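PDB 2OKX: rhamnosidase B from Bacillus sp., which hydrolyses the bonds that hold terminal alpha-L-rhamnosyl residues in glycosides, probably with inversion, as a family 78 glycoside hydrolase. Local coordinates for residues M41-A46 with E114-G119; Y50-N55 with D74-G79. One frame throughout, in Å; residues are numbered along the deposited sequence.

Overall arrangement
Both contacts lie in the N-terminal beta-rich domain, their centres 9 Å apart, but they join its parts in different ways. Contact 1 pairs two neighbouring strands of one five-stranded sheet through backbone hydrogen bonds and is only partly buried. All touching residues of contact 2 are buried: side chains of strand 49-54, in a seven-stranded sheet, meet those of strand 70-77 in the five-stranded one; its chemistry is a hydroxyl-carboxylate cluster and apolar packing. Strand 70-77 pairs with strand 41-47, and the two contacts touch where I115 CD1 packs on I78 CD1 at 3.8 Å. Along the chain, contact 2 is nested inside the loop closed by contact 1.

Contact 1: M41-A46 with E114-G119; sequences MLHITA and EIEADG
In the five-stranded sheet of the N-terminal domain, which belongs to the galactose-binding-like clan, M41, L42 and H43 pair antiparallel with E116, I115 and E114; the short strand axes run at 151° to each other. M41 and E116 form a hydrogen-bonded pair, with M41 N giving to E116 O at 2.8 Å and E116 N to M41 O at 2.7 Å. Two residues along, H43 N to E114 O and E114 N to H43 O, each 2.9 Å, close a second such pair. L42 and I115 between them are a non-hydrogen-bonded pair, their CA atoms 4.3 Å apart, and their side chains leave the sheet on one face, toward the buried interior. There I115 CG1 lies against L42 CG at 3.8 Å. This contact follows from the I115 torsion: CG1 is anti to the carbonyl carbon (chi1 -65°), and CD1 extends beyond it past L42 CD1. With an alanine here, L42 would probably lose its cross-strand apolar neighbour, and a gap would be likely to open between it, I78 and L122.

The face that carries M41, H43, E114 and E116 is largely polar. M41 bends away over the adjoining strand, toward S75 and D77, while the buried E114 carboxylate is held by the protein, OE1 by N7 N and OE2 by a salt bridge to R4 and a hydrogen bond to T121 OG1. The H43 ring is held at two points: ND1 hydrogen-bonds S75 OG, and NE2 meets a water lying in the ring plane. E116 carries its carboxylate to the same place on an extended chain, the planes of ring and carboxylate being 90° apart. The two groups do not bond directly; one water bridges them, 2.8 Å from H43 NE2 and donating to E116 OE1 at 2.5 Å.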
loop_
_atom_site.group_PDB
_atom_site.type_symbol
_atom_site.label_atom_id
_atom_site.label_comp_id
_atom_site.label_asym_id
_atom_site.label_seq_id
_atom_site.Cartn_x
_atom_site.Cartn_y
_atom_site.Cartn_z
ATOM N N MET A 41 -17.050 12.958 25.073
ATOM C CA MET A 41 -15.965 12.407 24.275
ATOM C C MET A 41 -15.748 10.917 24.523
ATOM O O MET A 41 -15.831 10.443 25.659
ATOM C CB MET A 41 -14.658 13.154 24.568
ATOM C CG MET A 41 -14.696 14.648 24.279
ATOM S SD MET A 41 -15.173 15.019 22.572
ATOM C CE MET A 41 -13.673 14.532 21.687
ATOM N N LEU A 42 -15.475 10.188 23.446
ATOM C CA LEU A 42 -15.213 8.759 23.524
ATOM C C LEU A 42 -13.793 8.554 23.007
ATOM O O LEU A 42 -13.521 8.726 21.815
ATOM C CB LEU A 42 -16.215 7.978 22.671
ATOM C CG LEU A 42 -16.253 6.458 22.857
ATOM C CD1 LEU A 42 -17.517 5.891 22.229
ATOM C CD2 LEU A 42 -15.013 5.825 22.235
ATOM N N HIS A 43 -12.891 8.210 23.920
ATOM C CA HIS A 43 -11.487 7.985 23.600
ATOM C C HIS A 43 -11.282 6.490 23.418
ATOM O O HIS A 43 -11.679 5.697 24.269
ATOM C CB HIS A 43 -10.620 8.508 24.740
ATOM C CG HIS A 43 -10.946 9.914 25.139
ATOM N ND1 HIS A 43 -10.556 11.011 24.400
ATOM C CD2 HIS A 43 -11.635 10.400 26.200
ATOM C CE1 HIS A 43 -10.987 12.111 24.988
ATOM N NE2 HIS A 43 -11.645 11.769 26.083
ATOM N N ILE A 44 -10.646 6.104 22.318
ATOM C CA ILE A 44 -10.467 4.689 22.033
ATOM C C ILE A 44 -9.279 4.326 21.147
ATOM O O ILE A 44 -8.816 5.123 20.327
ATOM C CB ILE A 44 -11.748 4.137 21.352
ATOM C CG1 ILE A 44 -11.566 2.672 20.948
ATOM C CG2 ILE A 44 -12.078 4.980 20.119
ATOM C CD1 ILE A 44 -12.805 2.064 20.299
ATOM N N THR A 45 -8.785 3.110 21.345
ATOM C CA THR A 45 -7.706 2.556 20.541
ATOM C C THR A 45 -7.838 1.048 20.679
ATOM O O THR A 45 -8.520 0.561 21.580
ATOM C CB THR A 45 -6.303 3.023 20.992
ATOM O OG1 THR A 45 -5.346 2.644 19.992
ATOM C CG2 THR A 45 -5.907 2.385 22.316
ATOM N N ALA A 46 -7.219 0.305 19.773
ATOM C CA ALA A 46 -7.304 -1.141 19.825
ATOM C C ALA A 46 -6.136 -1.779 19.095
ATOM O O ALA A 46 -5.365 -1.103 18.417
ATOM C CB ALA A 46 -8.613 -1.610 19.215
ATOM N N GLU A 114 -13.114 4.764 26.655
ATOM C CA GLU A 114 -13.684 5.476 27.785
ATOM C C GLU A 114 -14.488 6.681 27.315
ATOM O O GLU A 114 -14.026 7.452 26.473
ATOM C CB GLU A 114 -12.560 5.941 28.712
ATOM C CG GLU A 114 -13.027 6.511 30.041
ATOM C CD GLU A 114 -11.888 7.125 30.829
ATOM O OE1 GLU A 114 -10.801 6.514 30.868
ATOM O OE2 GLU A 114 -12.082 8.211 31.414
ATOM N N ILE A 115 -15.696 6.829 27.852
ATOM C CA ILE A 115 -16.552 7.958 27.514
ATOM C C ILE A 115 -16.466 8.943 28.670
ATOM O O ILE A 115 -16.719 8.584 29.820
ATOM C CB ILE A 115 -18.019 7.529 27.322
ATOM C CG1 ILE A 115 -18.130 6.592 26.118
ATOM C CG2 ILE A 115 -18.898 8.757 27.122
ATOM C CD1 ILE A 115 -19.539 6.138 25.825
ATOM N N GLU A 116 -16.098 10.180 28.360
ATOM C CA GLU A 116 -15.954 11.209 29.375
ATOM C C GLU A 116 -16.744 12.459 29.020
ATOM O O GLU A 116 -16.810 12.860 27.857
ATOM C CB GLU A 116 -14.472 11.560 29.546
ATOM C CG GLU A 116 -14.191 12.673 30.544
ATOM C CD GLU A 116 -12.703 12.909 30.754
ATOM O OE1 GLU A 116 -12.001 13.247 29.776
ATOM O OE2 GLU A 116 -12.232 12.755 31.901
ATOM N N ALA A 117 -17.342 13.070 30.036
ATOM C CA ALA A 117 -18.127 14.280 29.855
ATOM C C ALA A 117 -18.138 15.078 31.151
ATOM O O ALA A 117 -18.458 14.547 32.217
ATOM C CB ALA A 117 -19.547 13.924 29.448
ATOM N N ASP A 118 -17.774 16.352 31.055
ATOM C CA ASP A 118 -17.749 17.225 32.220
ATOM C C ASP A 118 -16.795 16.674 33.277
ATOM O O ASP A 118 -17.102 16.675 34.470
ATOM C CB ASP A 118 -19.163 17.356 32.797
ATOM C CG ASP A 118 -20.142 17.954 31.801
ATOM O OD1 ASP A 118 -21.366 17.880 32.038
ATOM O OD2 ASP A 118 -19.683 18.508 30.780
ATOM N N GLY A 119 -15.639 16.198 32.820
ATOM C CA GLY A 119 -14.638 15.657 33.722
ATOM C C GLY A 119 -15.032 14.367 34.413
ATOM O O GLY A 119 -14.314 13.882 35.286
HETATM O O HOH W 1 -12.860 13.830 27.494
#

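Contact 2: Y50-N55 with D74-G79; sequences YVLFVN and DSYDIG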
loop_
_atom_site.group_PDB
_atom_site.type_symbol
_atom_site.label_atom_id
_atom_site.label_comp_id
_atom_site.label_asym_id
_atom_site.label_seq_id
_atom_site.Cartn_x
_atom_site.Cartn_y
_atom_site.Cartn_z
ATOM N N TYR A 50 -10.076 -1.326 14.827
ATOM C CA TYR A 50 -11.445 -1.386 15.328
ATOM C C TYR A 50 -12.469 -0.674 14.448
ATOM O O TYR A 50 -12.122 0.151 13.606
ATOM C CB TYR A 50 -11.533 -0.753 16.721
ATOM C CG TYR A 50 -11.451 0.764 16.699
ATOM C CD1 TYR A 50 -10.238 1.425 16.884
ATOM C CD2 TYR A 50 -12.582 1.536 16.433
ATOM C CE1 TYR A 50 -10.152 2.818 16.801
ATOM C CE2 TYR A 50 -12.507 2.928 16.343
ATOM C CZ TYR A 50 -11.291 3.560 16.527
ATOM O OH TYR A 50 -11.216 4.929 16.415
ATOM N N VAL A 51 -13.734 -1.012 14.675
ATOM C CA VAL A 51 -14.877 -0.384 14.021
ATOM C C VAL A 51 -15.794 -0.037 15.201
ATOM O O VAL A 51 -16.245 -0.926 15.929
ATOM C CB VAL A 51 -15.619 -1.330 13.068
ATOM C CG1 VAL A 51 -16.843 -0.615 12.506
ATOM C CG2 VAL A 51 -14.700 -1.764 11.926
ATOM N N LEU A 52 -16.056 1.252 15.393
ATOM C CA LEU A 52 -16.870 1.723 16.513
ATOM C C LEU A 52 -18.341 1.995 16.218
ATOM O O LEU A 52 -18.681 2.628 15.214
ATOM C CB LEU A 52 -16.245 2.994 17.093
ATOM C CG LEU A 52 -17.042 3.759 18.158
ATOM C CD1 LEU A 52 -17.111 2.933 19.442
ATOM C CD2 LEU A 52 -16.376 5.107 18.425
ATOM N N PHE A 53 -19.203 1.522 17.119
ATOM C CA PHE A 53 -20.645 1.715 17.014
ATOM C C PHE A 53 -21.169 2.338 18.306
ATOM O O PHE A 53 -20.802 1.914 19.404
ATOM C CB PHE A 53 -21.374 0.386 16.802
ATOM C CG PHE A 53 -21.021 -0.318 15.526
ATOM C CD1 PHE A 53 -19.890 -1.125 15.452
ATOM C CD2 PHE A 53 -21.835 -0.199 14.404
ATOM C CE1 PHE A 53 -19.578 -1.809 14.279
ATOM C CE2 PHE A 53 -21.531 -0.878 13.226
ATOM C CZ PHE A 53 -20.401 -1.684 13.165
ATOM N N VAL A 54 -22.015 3.354 18.176
ATOM C CA VAL A 54 -22.604 4.001 19.342
ATOM C C VAL A 54 -24.109 3.946 19.147
ATOM O O VAL A 54 -24.657 4.594 18.255
ATOM C CB VAL A 54 -22.152 5.465 19.485
ATOM C CG1 VAL A 54 -22.813 6.092 20.703
ATOM C CG2 VAL A 54 -20.636 5.534 19.623
ATOM N N ASN A 55 -24.766 3.149 19.982
ATOM C CA ASN A 55 -26.205 2.965 19.907
ATOM C C ASN A 55 -26.602 2.395 18.556
ATOM O O ASN A 55 -27.643 2.741 18.002
ATOM C CB ASN A 55 -26.937 4.284 20.177
ATOM C CG ASN A 55 -26.925 4.656 21.645
ATOM O OD1 ASN A 55 -27.228 3.826 22.502
ATOM N ND2 ASN A 55 -26.579 5.901 21.944
ATOM N N ASP A 74 -8.009 7.444 19.397
ATOM C CA ASP A 74 -8.938 8.401 18.807
ATOM C C ASP A 74 -9.933 8.947 19.819
ATOM O O ASP A 74 -10.310 8.252 20.761
ATOM C CB ASP A 74 -9.698 7.735 17.659
ATOM C CG ASP A 74 -8.770 7.129 16.632
ATOM O OD1 ASP A 74 -7.819 7.820 16.222
ATOM O OD2 ASP A 74 -8.987 5.969 16.239
ATOM N N SER A 75 -10.354 10.191 19.610
ATOM C CA SER A 75 -11.319 10.844 20.490
ATOM C C SER A 75 -12.489 11.369 19.663
ATOM O O SER A 75 -12.329 12.306 18.883
ATOM C CB SER A 75 -10.659 12.008 21.237
ATOM O OG SER A 75 -9.530 11.580 21.977
ATOM N N TYR A 76 -13.659 10.762 19.838
ATOM C CA TYR A 76 -14.855 11.172 19.105
ATOM C C TYR A 76 -15.849 11.944 19.955
ATOM O O TYR A 76 -16.056 11.624 21.124
ATOM C CB TYR A 76 -15.616 9.966 18.555
ATOM C CG TYR A 76 -14.854 9.088 17.599
ATOM C CD1 TYR A 76 -13.958 8.126 18.065
ATOM C CD2 TYR A 76 -15.048 9.201 16.224
ATOM C CE1 TYR A 76 -13.274 7.295 17.182
ATOM C CE2 TYR A 76 -14.371 8.375 15.333
ATOM C CZ TYR A 76 -13.485 7.425 15.817
ATOM O OH TYR A 76 -12.802 6.619 14.936
ATOM N N ASP A 77 -16.468 12.956 19.360
ATOM C CA ASP A 77 -17.505 13.700 20.053
ATOM C C ASP A 77 -18.755 12.908 19.672
ATOM O O ASP A 77 -19.197 12.962 18.521
ATOM C CB ASP A 77 -17.625 15.122 19.514
ATOM C CG ASP A 77 -18.705 15.920 20.225
ATOM O OD1 ASP A 77 -19.770 15.342 20.532
ATOM O OD2 ASP A 77 -18.493 17.124 20.469
ATOM N N ILE A 78 -19.312 12.158 20.621
ATOM C CA ILE A 78 -20.491 11.344 20.341
ATOM C C ILE A 78 -21.816 11.973 20.758
ATOM O O ILE A 78 -22.820 11.276 20.885
ATOM C CB ILE A 78 -20.389 9.958 21.018
ATOM C CG1 ILE A 78 -20.179 10.131 22.527
ATOM C CG2 ILE A 78 -19.253 9.156 20.397
ATOM C CD1 ILE A 78 -20.211 8.834 23.299
ATOM N N GLY A 79 -21.824 13.287 20.953
ATOM C CA GLY A 79 -23.046 13.961 21.358
ATOM C C GLY A 79 -24.197 13.699 20.407
ATOM O O GLY A 79 -25.364 13.715 20.805
#
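Y50, L52 and V54 face D74, Y76 and I78 across the core of the N-terminal domain's beta sandwich. The short strand axes are 11.1 Å apart at closest and run nearly parallel, 26° off, a spacing that places the strands in separate layers joined by side chains alone.

Packing is tightest at the Y50 end. Its hydroxyl gives a very short hydrogen bond to D74 OD2, with 2.5 Å between Y50 OH and that oxygen, which sits at the edge of the Y50 ring and in its plane. Y76 OH comes from the opposite direction to 2.7 Å from Y50 OH, so that the buried phenol oxygen has two close polar neighbours. Y50 reaches them with CG wedged between its backbone N and carbonyl carbon (chi1 74°). The salt bridge of D74 OD1 with R193 would probably favour the ionised carboxylate. Alongside, L52 CD2 rests over one face of the Y76 ring, offset toward its rim, in a CH-pi contact, 4.2 Å from the centroid and 25° off the normal.

Toward the other end the grip thins, although the backbones approach, V54 CA and I78 CA being 7.7 Å apart. V54 CG2 and I78 CG2, meeting at 4.0 Å, are the only close atoms of this pair. Here exposed D77 and G79 form the solvent side, D77 OD1 accepting from G79 N in an Asx turn.

F197 stacks on Y76, V92 of strand 87-96 packs on Y50 and L52, V59 of strand 57-62 touches V54 and Y76, and I44 of strand 41-47 packs on both tyrosines.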